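Local coordinates for protein leucyl aminopeptidase (Trypanosoma brucei brucei, PDB 5NTD) that probably removes leucine and other residues from the N-termini of peptides, as a two-manganese M17 aminopeptidase inhibited by bestatin, at residues A9-A14 with A174-G179; S13-S18 with P217-T222; S18-K23 with T226-G231. All blocks are in the same frame, centred on the assembly; numbering follows the deposited sequence. Where two conformers were deposited one is given.

Contact 1: A9-A14 with A174-G179; sequences AKELSA and AAYNSG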
ATOM      1  N   ALA G   9      -8.013 -21.873  33.135  1.00 32.51           N
ATOM      2  CA  ALA G   9      -6.902 -22.579  33.859  1.00 33.19           C
ATOM      3  C   ALA G   9      -7.041 -24.105  33.820  1.00 31.75           C
ATOM      4  O   ALA G   9      -6.070 -24.808  33.575  1.00 30.17           O
ATOM      5  CB  ALA G   9      -6.792 -22.100  35.300  1.00 33.79           C
ATOM      6  N   LYS G  10      -8.261 -24.587  34.017  1.00 32.76           N
ATOM      7  CA  LYS G  10      -8.533 -26.056  33.934  1.00 33.64           C
ATOM      8  C   LYS G  10      -8.180 -26.570  32.544  1.00 33.68           C
ATOM      9  O   LYS G  10      -7.511 -27.603  32.385  1.00 35.16           O
ATOM     10  CB  LYS G  10     -10.003 -26.463  34.279  1.00 33.04           C
ATOM     11  N   GLU G  11      -8.631 -25.849  31.541  1.00 32.85           N
ATOM     12  CA  GLU G  11      -8.320 -26.200  30.125  1.00 33.48           C
ATOM     13  C   GLU G  11      -6.801 -26.253  29.850  1.00 32.24           C
ATOM     14  O   GLU G  11      -6.306 -27.163  29.178  1.00 30.60           O
ATOM     15  CB  GLU G  11      -9.011 -25.215  29.178  1.00 35.20           C
ATOM     16  CG  GLU G  11      -8.758 -25.473  27.704  1.00 37.38           C
ATOM     17  CD  GLU G  11      -9.388 -24.437  26.787  1.00 37.78           C
ATOM     18  OE1 GLU G  11      -9.124 -23.196  26.851  1.00 36.52           O
ATOM     19  OE2 GLU G  11     -10.149 -24.924  25.977  1.00 37.51           O
ATOM     20  N   LEU G  12      -6.073 -25.278  30.379  1.00 31.42           N
ATOM     21  CA  LEU G  12      -4.622 -25.220  30.172  1.00 31.54           C
ATOM     22  C   LEU G  12      -3.925 -26.409  30.830  1.00 32.77           C
ATOM     23  O   LEU G  12      -3.032 -27.021  30.240  1.00 30.58           O
ATOM     24  CB  LEU G  12      -4.034 -23.917  30.663  1.00 32.91           C
ATOM     25  CG  LEU G  12      -4.434 -22.683  29.820  1.00 34.80           C
ATOM     26  CD1 LEU G  12      -3.888 -21.410  30.492  1.00 36.79           C
ATOM     27  CD2 LEU G  12      -3.939 -22.728  28.398  1.00 34.09           C
ATOM     28  N   SER G  13      -4.330 -26.727  32.052  1.00 33.80           N
ATOM     29  CA  SER G  13      -3.774 -27.901  32.758  1.00 33.97           C
ATOM     30  C   SER G  13      -3.998 -29.173  31.983  1.00 34.60           C
ATOM     31  O   SER G  13      -3.102 -30.003  31.860  1.00 34.37           O
ATOM     32  CB  SER G  13      -4.408 -28.096  34.117  1.00 36.85           C
ATOM     33  OG  SER G  13      -3.859 -27.145  35.003  1.00 39.96           O
ATOM     34  N   ALA G  14      -5.216 -29.340  31.494  1.00 32.55           N
ATOM     35  CA  ALA G  14      -5.543 -30.565  30.745  1.00 31.30           C
ATOM     36  C   ALA G  14      -4.692 -30.644  29.476  1.00 31.80           C
ATOM     37  O   ALA G  14      -4.214 -31.687  29.079  1.00 34.32           O
ATOM     38  CB  ALA G  14      -7.006 -30.601  30.418  1.00 31.16           C
ATOM     39  N   ALA G 174     -11.842 -33.063  25.338  1.00 35.19           N
ATOM     40  CA  ALA G 174     -10.884 -34.185  25.512  1.00 32.95           C
ATOM     41  C   ALA G 174      -9.420 -33.727  25.435  1.00 31.66           C
ATOM     42  O   ALA G 174      -8.553 -34.405  24.867  1.00 32.47           O
ATOM     43  CB  ALA G 174     -11.155 -35.254  24.477  1.00 33.34           C
ATOM     44  N   ALA G 175      -9.165 -32.555  26.001  1.00 29.30           N
ATOM     45  CA  ALA G 175      -7.822 -31.942  26.011  1.00 28.53           C
ATOM     46  C   ALA G 175      -7.180 -31.813  24.597  1.00 27.88           C
ATOM     47  O   ALA G 175      -5.969 -31.866  24.422  1.00 26.21           O
ATOM     48  CB  ALA G 175      -6.913 -32.715  26.940  1.00 28.80           C
ATOM     49  N   TYR G 176      -8.040 -31.604  23.602  1.00 29.43           N
ATOM     50  CA  TYR G 176      -7.627 -31.337  22.198  1.00 29.47           C
ATOM     51  C   TYR G 176      -6.848 -32.519  21.596  1.00 31.20           C
ATOM     52  O   TYR G 176      -5.995 -32.347  20.742  1.00 31.16           O
ATOM     53  CB  TYR G 176      -6.831 -30.049  22.093  1.00 28.28           C
ATOM     54  CG  TYR G 176      -7.640 -28.864  22.472  1.00 29.75           C
ATOM     55  CD1 TYR G 176      -7.757 -28.458  23.818  1.00 30.07           C
ATOM     56  CD2 TYR G 176      -8.334 -28.111  21.500  1.00 28.96           C
ATOM     57  CE1 TYR G 176      -8.552 -27.357  24.172  1.00 29.89           C
ATOM     58  CE2 TYR G 176      -9.109 -27.014  21.869  1.00 30.16           C
ATOM     59  CZ  TYR G 176      -9.206 -26.635  23.204  1.00 28.83           C
ATOM     60  OH  TYR G 176      -9.981 -25.534  23.543  1.00 28.21           O
ATOM     61  N   ASN G 177      -7.151 -33.714  22.094  1.00 32.68           N
ATOM     62  CA  ASN G 177      -6.685 -34.971  21.480  1.00 33.15           C
ATOM     63  C   ASN G 177      -7.671 -35.345  20.411  1.00 33.48           C
ATOM     64  O   ASN G 177      -8.823 -35.544  20.692  1.00 33.74           O
ATOM     65  CB  ASN G 177      -6.608 -36.115  22.492  1.00 32.67           C
ATOM     66  CG  ASN G 177      -5.483 -35.939  23.466  1.00 32.84           C
ATOM     67  OD1 ASN G 177      -4.310 -35.844  23.074  1.00 33.51           O
ATOM     68  ND2 ASN G 177      -5.814 -35.859  24.739  1.00 32.43           N
ATOM     69  N   SER G 178      -7.205 -35.434  19.192  1.00 33.21           N
ATOM     70  CA  SER G 178      -8.089 -35.726  18.078  1.00 33.77           C
ATOM     71  C   SER G 178      -8.708 -37.094  18.255  1.00 34.63           C
ATOM     72  O   SER G 178      -8.028 -38.039  18.620  1.00 36.44           O
ATOM     73  CB  SER G 178      -7.332 -35.693  16.750  1.00 32.98           C
ATOM     74  OG  SER G 178      -8.180 -36.040  15.662  1.00 36.46           O
ATOM     75  N   GLY G 179      -9.976 -37.204  17.910  1.00 36.44           N
ATOM     76  CA  GLY G 179     -10.651 -38.517  17.790  1.00 38.00           C
ATOM     77  C   GLY G 179     -10.660 -39.083  16.372  1.00 40.80           C
ATOM     78  O   GLY G 179     -11.170 -40.180  16.124  1.00 43.94           O
TER
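Glu-11 on helix 6-20 reaches the loop 174-179 through its carboxylate, which accepts a hydrogen bond from the phenol of Tyr-176. Tyr-176 OH lies 2.5 Å from Glu-11 OE2, a short bond. The reach comes from an extended side chain: CG stands anti to the backbone N (chi1 180°) and the next torsion is also anti, carrying the carboxylate well out from the helix. The two side chains meet nearly at a right angle. OE2 lies at the edge of the tyrosine ring, in its plane, whereas the phenol reaches OE2 from above the carboxylate, 44° out of that plane. Glu-11 CG also brushes the ring margin, 4.0 Å from Tyr-176 CE1.

The loop that supplies the tyrosine leads into strand 183-188 of the N-terminal sheet and makes a type I' beta turn from Ala-174 to Asn-177, with Ala-175 and Tyr-176 both at positive phi. Asn-177 N closes the turn on Ala-174 O. Tyr-176 is buried; its carbonyl takes a hydrogen bond from Arg-211 of helix 196-214, and its side chain packs on Val-358 of the second subunit.

One helical turn beyond Glu-11, Ala-14 faces the other central residue of the turn. Here the backbones come closest, 5.4 Å between Ala-14 CA and Ala-175 CA. The two methyls lie flank to flank, Ala-14 CB to Ala-175 CB at 4.1 Å, and Ala-175 CB comes nearer still to the helix backbone, 3.6 Å from Ala-14 O.

Contact 2: S13-S18 with P217-T222; sequences SAFVQS and PNLLTT
Helix 6-20 passes the irregular segment 217-222 at a distance of 6.9 Å between Phe-15 CA and Leu-219 CA, and no hydrogen bond joins the two. The segment is the link between helices 196-214 and 222-236, and at its far end Thr-221 is the N-cap of the second of these, its side chain capping a backbone N there. Nearer the start of the link, Asn-218 OD1 accepts a hydrogen bond from Ile-356 N of the second subunit.

Phe-15 carries the whole helix side of the contact. With CG anti to the backbone N (chi1 172°), its ring leans out over the link. Leu-219 CB sits over the middle of one face, 4.0 Å from the centroid of the Phe-15 ring and only 12° off the normal, a CH-pi contact. The leucine thus uses the root of its side chain against the ring. Leu-219 O also lies close to the ring, 3.6 Å from Phe-15 CD2. Leu-220 approaches differently: its CD1 methyl comes to the edge, near the ring plane, 4.2 Å from Phe-15 CE2.

All three residues are buried. Behind the ring, Phe-15 O accepts a hydrogen bond from Ser-18 OG at 2.6 Å, within the helix; the same hydroxyl also bonds to Arg-211.

The contact seats the N-terminal helix against a segment of the catalytic domain, with the Leu-220 side chain about 14 Å from a manganese ion. Helix 196-214 supplies Arg-211 beside Phe-15 and Leu-212 beside Leu-220, while Phe-225 of helix 222-236 adjoins Leu-220 too.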
ATOM      1  N   SER G  13      -4.330 -26.727  32.052  1.00 33.80           N
ATOM      2  CA  SER G  13      -3.774 -27.901  32.758  1.00 33.97           C
ATOM      3  C   SER G  13      -3.998 -29.173  31.983  1.00 34.60           C
ATOM      4  O   SER G  13      -3.102 -30.003  31.860  1.00 34.37           O
ATOM      5  CB  SER G  13      -4.408 -28.096  34.117  1.00 36.85           C
ATOM      6  OG  SER G  13      -3.859 -27.145  35.003  1.00 39.96           O
ATOM      7  N   ALA G  14      -5.216 -29.340  31.494  1.00 32.55           N
ATOM      8  CA  ALA G  14      -5.543 -30.565  30.745  1.00 31.30           C
ATOM      9  C   ALA G  14      -4.692 -30.644  29.476  1.00 31.80           C
ATOM     10  O   ALA G  14      -4.214 -31.687  29.079  1.00 34.32           O
ATOM     11  CB  ALA G  14      -7.006 -30.601  30.418  1.00 31.16           C
ATOM     12  N   PHE G  15      -4.447 -29.495  28.879  1.00 31.28           N
ATOM     13  CA  PHE G  15      -3.671 -29.443  27.620  1.00 29.10           C
ATOM     14  C   PHE G  15      -2.231 -29.775  27.917  1.00 28.41           C
ATOM     15  O   PHE G  15      -1.584 -30.497  27.168  1.00 27.62           O
ATOM     16  CB  PHE G  15      -3.775 -28.066  26.905  1.00 28.47           C
ATOM     17  CG  PHE G  15      -2.831 -27.947  25.740  1.00 27.32           C
ATOM     18  CD1 PHE G  15      -3.083 -28.649  24.571  1.00 27.09           C
ATOM     19  CD2 PHE G  15      -1.678 -27.194  25.838  1.00 26.86           C
ATOM     20  CE1 PHE G  15      -2.212 -28.580  23.501  1.00 28.00           C
ATOM     21  CE2 PHE G  15      -0.796 -27.106  24.770  1.00 27.90           C
ATOM     22  CZ  PHE G  15      -1.066 -27.815  23.593  1.00 27.85           C
ATOM     23  N   VAL G  16      -1.726 -29.216  29.009  1.00 28.11           N
ATOM     24  CA  VAL G  16      -0.349 -29.539  29.461  1.00 28.87           C
ATOM     25  C   VAL G  16      -0.210 -31.065  29.569  1.00 29.20           C
ATOM     26  O   VAL G  16       0.714 -31.680  29.023  1.00 28.79           O
ATOM     27  CB  VAL G  16       0.004 -28.886  30.818  1.00 28.55           C
ATOM     28  CG1 VAL G  16       1.269 -29.497  31.436  1.00 28.27           C
ATOM     29  CG2 VAL G  16       0.221 -27.397  30.595  1.00 28.80           C
ATOM     30  N   GLN G  17      -1.159 -31.641  30.268  1.00 29.41           N
ATOM     31  CA  GLN G  17      -1.148 -33.080  30.527  1.00 30.63           C
ATOM     32  C   GLN G  17      -1.192 -33.871  29.220  1.00 29.16           C
ATOM     33  O   GLN G  17      -0.460 -34.846  29.057  1.00 27.11           O
ATOM     34  CB  GLN G  17      -2.295 -33.484  31.461  1.00 33.02           C
ATOM     35  CG  GLN G  17      -2.166 -34.937  31.948  1.00 37.17           C
ATOM     36  CD  GLN G  17      -3.383 -35.442  32.708  1.00 41.03           C
ATOM     37  OE1 GLN G  17      -4.528 -35.065  32.436  1.00 46.13           O
ATOM     38  NE2 GLN G  17      -3.136 -36.288  33.698  1.00 43.28           N
ATOM     39  N   SER G  18      -2.025 -33.420  28.279  1.00 27.46           N
ATOM     40  CA  SER G  18      -2.133 -34.091  26.956  1.00 26.69           C
ATOM     41  C   SER G  18      -0.765 -34.127  26.249  1.00 27.15           C
ATOM     42  O   SER G  18      -0.460 -35.040  25.506  1.00 27.77           O
ATOM     43  CB  SER G  18      -3.150 -33.381  26.044  1.00 27.20           C
ATOM     44  OG  SER G  18      -2.591 -32.175  25.481  1.00 27.50           O
ATOM     45  N   PRO G 217      -2.012 -20.174  20.479  1.00 28.03           N
ATOM     46  CA  PRO G 217      -1.282 -19.589  21.601  1.00 26.71           C
ATOM     47  C   PRO G 217      -2.128 -19.448  22.834  1.00 27.14           C
ATOM     48  O   PRO G 217      -1.603 -19.173  23.884  1.00 27.82           O
ATOM     49  CB  PRO G 217      -0.857 -18.214  21.068  1.00 26.80           C
ATOM     50  CG  PRO G 217      -1.008 -18.280  19.596  1.00 27.36           C
ATOM     51  CD  PRO G 217      -2.127 -19.234  19.355  1.00 27.45           C
ATOM     52  N   ASN G 218      -3.442 -19.566  22.691  1.00 27.58           N
ATOM     53  CA  ASN G 218      -4.329 -19.547  23.883  1.00 28.50           C
ATOM     54  C   ASN G 218      -4.176 -20.824  24.724  1.00 28.34           C
ATOM     55  O   ASN G 218      -4.508 -20.838  25.885  1.00 28.83           O
ATOM     56  CB  ASN G 218      -5.789 -19.224  23.556  1.00 28.03           C
ATOM     57  CG  ASN G 218      -6.425 -20.256  22.692  1.00 29.49           C
ATOM     58  OD1 ASN G 218      -6.238 -20.271  21.475  1.00 31.66           O
ATOM     59  ND2 ASN G 218      -7.153 -21.163  23.299  1.00 30.14           N
ATOM     60  N   LEU G 219      -3.610 -21.865  24.115  1.00 28.71           N
ATOM     61  CA  LEU G 219      -3.286 -23.156  24.795  1.00 27.01           C
ATOM     62  C   LEU G 219      -1.808 -23.297  25.090  1.00 27.30           C
ATOM     63  O   LEU G 219      -1.400 -23.669  26.187  1.00 26.03           O
ATOM     64  CB  LEU G 219      -3.730 -24.330  23.964  1.00 26.56           C
ATOM     65  CG  LEU G 219      -5.240 -24.457  23.802  1.00 27.76           C
ATOM     66  CD1 LEU G 219      -5.566 -25.635  22.894  1.00 28.54           C
ATOM     67  CD2 LEU G 219      -5.948 -24.639  25.132  1.00 27.44           C
ATOM     68  N   LEU G 220      -0.995 -23.000  24.086  1.00 27.73           N
ATOM     69  CA  LEU G 220       0.452 -23.047  24.245  1.00 26.90           C
ATOM     70  C   LEU G 220       0.994 -21.665  24.472  1.00 26.68           C
ATOM     71  O   LEU G 220       1.289 -20.902  23.541  1.00 28.25           O
ATOM     72  CB  LEU G 220       1.152 -23.731  23.075  1.00 28.15           C
ATOM     73  CG  LEU G 220       2.639 -23.942  23.453  1.00 28.15           C
ATOM     74  CD1 LEU G 220       2.845 -25.126  24.395  1.00 28.98           C
ATOM     75  CD2 LEU G 220       3.461 -24.139  22.226  1.00 29.25           C
ATOM     76  N   THR G 221       1.210 -21.396  25.735  1.00 27.00           N
ATOM     77  CA  THR G 221       1.739 -20.117  26.220  1.00 26.00           C
ATOM     78  C   THR G 221       3.157 -20.292  26.728  1.00 26.16           C
ATOM     79  O   THR G 221       3.678 -21.405  26.771  1.00 27.46           O
ATOM     80  CB  THR G 221       0.889 -19.583  27.360  1.00 25.54           C
ATOM     81  OG1 THR G 221       1.106 -20.380  28.523  1.00 25.59           O
ATOM     82  CG2 THR G 221      -0.567 -19.614  27.014  1.00 24.84           C
ATOM     83  N   THR G 222       3.798 -19.197  27.105  1.00 25.89           N
ATOM     84  CA  THR G 222       5.128 -19.289  27.667  1.00 26.52           C
ATOM     85  C   THR G 222       5.094 -20.162  28.935  1.00 27.35           C
ATOM     86  O   THR G 222       5.990 -20.958  29.177  1.00 27.79           O
ATOM     87  CB  THR G 222       5.737 -17.942  28.053  1.00 27.70           C
ATOM     88  OG1 THR G 222       4.898 -17.277  28.993  1.00 28.06           O
ATOM     89  CG2 THR G 222       5.944 -17.061  26.824  1.00 28.61           C
TER

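Contact 3: S18-K23 with T226-G231; sequences SCVEYK and TEIAQG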
ATOM      1  N   SER G  18      -2.025 -33.420  28.279  1.00 27.46           N
ATOM      2  CA  SER G  18      -2.133 -34.091  26.956  1.00 26.69           C
ATOM      3  C   SER G  18      -0.765 -34.127  26.249  1.00 27.15           C
ATOM      4  O   SER G  18      -0.460 -35.040  25.506  1.00 27.77           O
ATOM      5  CB  SER G  18      -3.150 -33.381  26.044  1.00 27.20           C
ATOM      6  OG  SER G  18      -2.591 -32.175  25.481  1.00 27.50           O
ATOM      7  N   CYS G  19       0.029 -33.085  26.453  1.00 27.44           N
ATOM      8  CA  CYS G  19       1.343 -32.998  25.805  1.00 27.90           C
ATOM      9  C   CYS G  19       2.377 -33.839  26.560  1.00 28.06           C
ATOM     10  O   CYS G  19       3.182 -34.570  25.946  1.00 27.17           O
ATOM     11  CB  CYS G  19       1.826 -31.546  25.670  1.00 28.60           C
ATOM     12  SG  CYS G  19       0.770 -30.568  24.564  1.00 29.98           S
ATOM     13  N   VAL G  20       2.371 -33.717  27.879  1.00 26.88           N
ATOM     14  CA  VAL G  20       3.345 -34.495  28.731  1.00 26.74           C
ATOM     15  C   VAL G  20       3.168 -36.011  28.561  1.00 26.99           C
ATOM     16  O   VAL G  20       4.125 -36.761  28.533  1.00 28.16           O
ATOM     17  CB  VAL G  20       3.210 -34.118  30.197  1.00 25.75           C
ATOM     18  CG1 VAL G  20       4.039 -35.032  31.082  1.00 25.27           C
ATOM     19  CG2 VAL G  20       3.646 -32.668  30.394  1.00 26.08           C
ATOM     20  N   GLU G  21       1.925 -36.425  28.385  1.00 28.09           N
ATOM     21  CA  GLU G  21       1.571 -37.857  28.274  0.50 28.64           C
ATOM     22  C   GLU G  21       1.394 -38.327  26.835  1.00 29.55           C
ATOM     23  O   GLU G  21       0.950 -39.463  26.597  1.00 30.31           O
ATOM     24  CB  GLU G  21       0.305 -38.163  29.070  0.50 28.90           C
ATOM     25  CG  GLU G  21       0.486 -37.854  30.551  0.50 30.01           C
ATOM     26  CD  GLU G  21      -0.752 -38.127  31.372  0.50 30.38           C
ATOM     27  OE1 GLU G  21      -1.750 -38.626  30.813  0.50 30.32           O
ATOM     28  OE2 GLU G  21      -0.722 -37.805  32.568  0.50 31.13           O
ATOM     29  N   TYR G  22       1.736 -37.474  25.875  1.00 27.63           N
ATOM     30  CA  TYR G  22       1.504 -37.801  24.470  1.00 26.66           C
ATOM     31  C   TYR G  22       2.210 -39.110  24.099  1.00 26.77           C
ATOM     32  O   TYR G  22       3.381 -39.297  24.375  1.00 28.30           O
ATOM     33  CB  TYR G  22       1.935 -36.676  23.513  1.00 27.11           C
ATOM     34  CG  TYR G  22       1.624 -37.078  22.103  1.00 26.15           C
ATOM     35  CD1 TYR G  22       0.335 -37.045  21.627  1.00 26.22           C
ATOM     36  CD2 TYR G  22       2.607 -37.584  21.287  1.00 26.15           C
ATOM     37  CE1 TYR G  22       0.028 -37.497  20.341  1.00 27.22           C
ATOM     38  CE2 TYR G  22       2.310 -38.061  20.021  1.00 27.14           C
ATOM     39  CZ  TYR G  22       1.011 -38.018  19.555  1.00 26.59           C
ATOM     40  OH  TYR G  22       0.739 -38.449  18.297  1.00 26.11           O
ATOM     41  N   LYS G  23       1.448 -40.008  23.501  1.00 26.47           N
ATOM     42  CA  LYS G  23       1.974 -41.269  22.954  1.00 27.21           C
ATOM     43  C   LYS G  23       1.585 -41.339  21.465  1.00 27.68           C
ATOM     44  O   LYS G  23       0.500 -40.919  21.063  1.00 28.67           O
ATOM     45  CB  LYS G  23       1.541 -42.559  23.721  1.00 27.25           C
ATOM     46  N   THR G 226       6.533 -24.135  29.365  1.00 29.95           N
ATOM     47  CA  THR G 226       7.432 -24.369  30.489  1.00 31.97           C
ATOM     48  C   THR G 226       6.957 -25.572  31.342  1.00 32.98           C
ATOM     49  O   THR G 226       7.760 -26.418  31.732  1.00 33.06           O
ATOM     50  CB  THR G 226       7.554 -23.119  31.365  1.00 32.61           C
ATOM     51  OG1 THR G 226       8.134 -22.074  30.574  1.00 32.30           O
ATOM     52  CG2 THR G 226       8.459 -23.381  32.593  1.00 32.99           C
ATOM     53  N   GLU G 227       5.678 -25.603  31.640  1.00 32.70           N
ATOM     54  CA  GLU G 227       5.112 -26.697  32.453  1.00 34.86           C
ATOM     55  C   GLU G 227       5.283 -28.028  31.759  1.00 33.97           C
ATOM     56  O   GLU G 227       5.536 -29.051  32.395  1.00 33.76           O
ATOM     57  CB  GLU G 227       3.637 -26.496  32.756  1.00 37.79           C
ATOM     58  CG  GLU G 227       3.396 -25.441  33.814  1.00 43.20           C
ATOM     59  CD  GLU G 227       1.908 -25.115  33.939  1.00 53.52           C
ATOM     60  OE1 GLU G 227       1.109 -26.080  34.053  1.00 62.11           O
ATOM     61  OE2 GLU G 227       1.529 -23.913  33.911  1.00 56.81           O
ATOM     62  N   ILE G 228       5.120 -28.020  30.453  1.00 30.98           N
ATOM     63  CA  ILE G 228       5.307 -29.245  29.659  1.00 29.58           C
ATOM     64  C   ILE G 228       6.746 -29.745  29.778  1.00 29.65           C
ATOM     65  O   ILE G 228       6.987 -30.934  29.981  1.00 28.34           O
ATOM     66  CB  ILE G 228       4.920 -29.035  28.193  1.00 29.85           C
ATOM     67  CG1 ILE G 228       3.393 -28.920  28.099  1.00 30.03           C
ATOM     68  CG2 ILE G 228       5.417 -30.187  27.313  1.00 29.80           C
ATOM     69  CD1 ILE G 228       2.910 -28.246  26.832  1.00 31.11           C
ATOM     70  N   ALA G 229       7.690 -28.826  29.649  1.00 29.56           N
ATOM     71  CA  ALA G 229       9.105 -29.160  29.807  1.00 30.40           C
ATOM     72  C   ALA G 229       9.390 -29.731  31.218  1.00 31.15           C
ATOM     73  O   ALA G 229      10.085 -30.730  31.375  1.00 33.87           O
ATOM     74  CB  ALA G 229       9.977 -27.954  29.556  1.00 29.97           C
ATOM     75  N   GLN G 230       8.833 -29.084  32.225  1.00 30.43           N
ATOM     76  CA  GLN G 230       8.961 -29.548  33.624  1.00 29.50           C
ATOM     77  C   GLN G 230       8.366 -30.953  33.822  1.00 30.50           C
ATOM     78  O   GLN G 230       8.969 -31.800  34.464  1.00 32.38           O
ATOM     79  CB  GLN G 230       8.298 -28.568  34.578  1.00 28.66           C
ATOM     80  CG  GLN G 230       9.130 -27.314  34.732  1.00 29.20           C
ATOM     81  CD  GLN G 230       8.383 -26.150  35.343  1.00 30.89           C
ATOM     82  OE1 GLN G 230       7.191 -25.965  35.123  1.00 33.58           O
ATOM     83  NE2 GLN G 230       9.087 -25.352  36.119  1.00 31.93           N
ATOM     84  N   GLY G 231       7.218 -31.193  33.227  1.00 28.42           N
ATOM     85  CA  GLY G 231       6.578 -32.507  33.256  1.00 28.33           C
ATOM     86  C   GLY G 231       7.477 -33.604  32.697  1.00 29.42           C
ATOM     87  O   GLY G 231       7.627 -34.686  33.292  1.00 29.83           O
TER
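The last turn of helix 6-20 comes up to the middle of helix 222-236, with 5.7 Å between Val-20 CA and Ile-228 CA, before Glu-21 leaves helical geometry and the chain turns off into a loop. No hydrogen bond crosses between the segments; the contact is made by apolar side chains and backbone.

Ile-228, which is buried, meets the equally buried Cys-19 mainly with its CG1-CD1 branch. Its CG1 is anti to the carbonyl carbon (chi1 -72°), and the chain continues to CD1, whose methyl lies 3.7 Å from Cys-19 CB. The same methyl touches the sulfur, at 3.9 Å from Cys-19 SG. The other branch, the CG2 methyl of Ile-228, touches Cys-19 as well and faces Val-20 CG2 at 4.3 Å.

This is close helix-to-helix packing, and it joins the N-terminal helix to a helix of the catalytic domain, whose family belongs to the zinc-exopeptidase clan, although manganese is bound here. At Gly-231 the second helix presents bare backbone to Val-20, consistent with the close approach.

The valine, partly exposed like the glycine, straddles backbone with its two methyls. CG1, anti to the backbone N (chi1 172°), rests on the glycine, 4.1 Å from Gly-231 C. Val-20 CG2 turns to the preceding part of the helix and lies 3.8 Å from Ile-228 O. Helix 196-214 lies along the same patch, where Leu-208, Arg-211 and Leu-212 touch Cys-19 and Leu-212 also meets Ile-228. A polar tie runs alongside, since Cys-19 O is hydrogen-bonded to the hydroxyl of Tyr-232, the residue that follows Gly-231 in helix 222-236.

Overall arrangement
Helix 6-20 takes part in all three contacts, which follow one another along it: contact 1 at 9-14, contact 2 at 13-18 and contact 3 at its C-terminal end, from Ser-18 on. Their partners come in the same order, the loop before strand 183-188, the link after helix 196-214, then helix 222-236. Centres of contacts 1 and 2 lie about 8 Å apart, those of 2 and 3 about 9 Å, and those of 1 and 3 about 12 Å. Tyr-176 packs on Leu-219, and Leu-220 on Ile-228, so neighbouring contacts merge. The N-terminal helix therefore touches both the loop leading into the six-stranded N-terminal sheet and the link 217-222 and helix 222-236 of the catalytic domain, bridging the two parts of the chain.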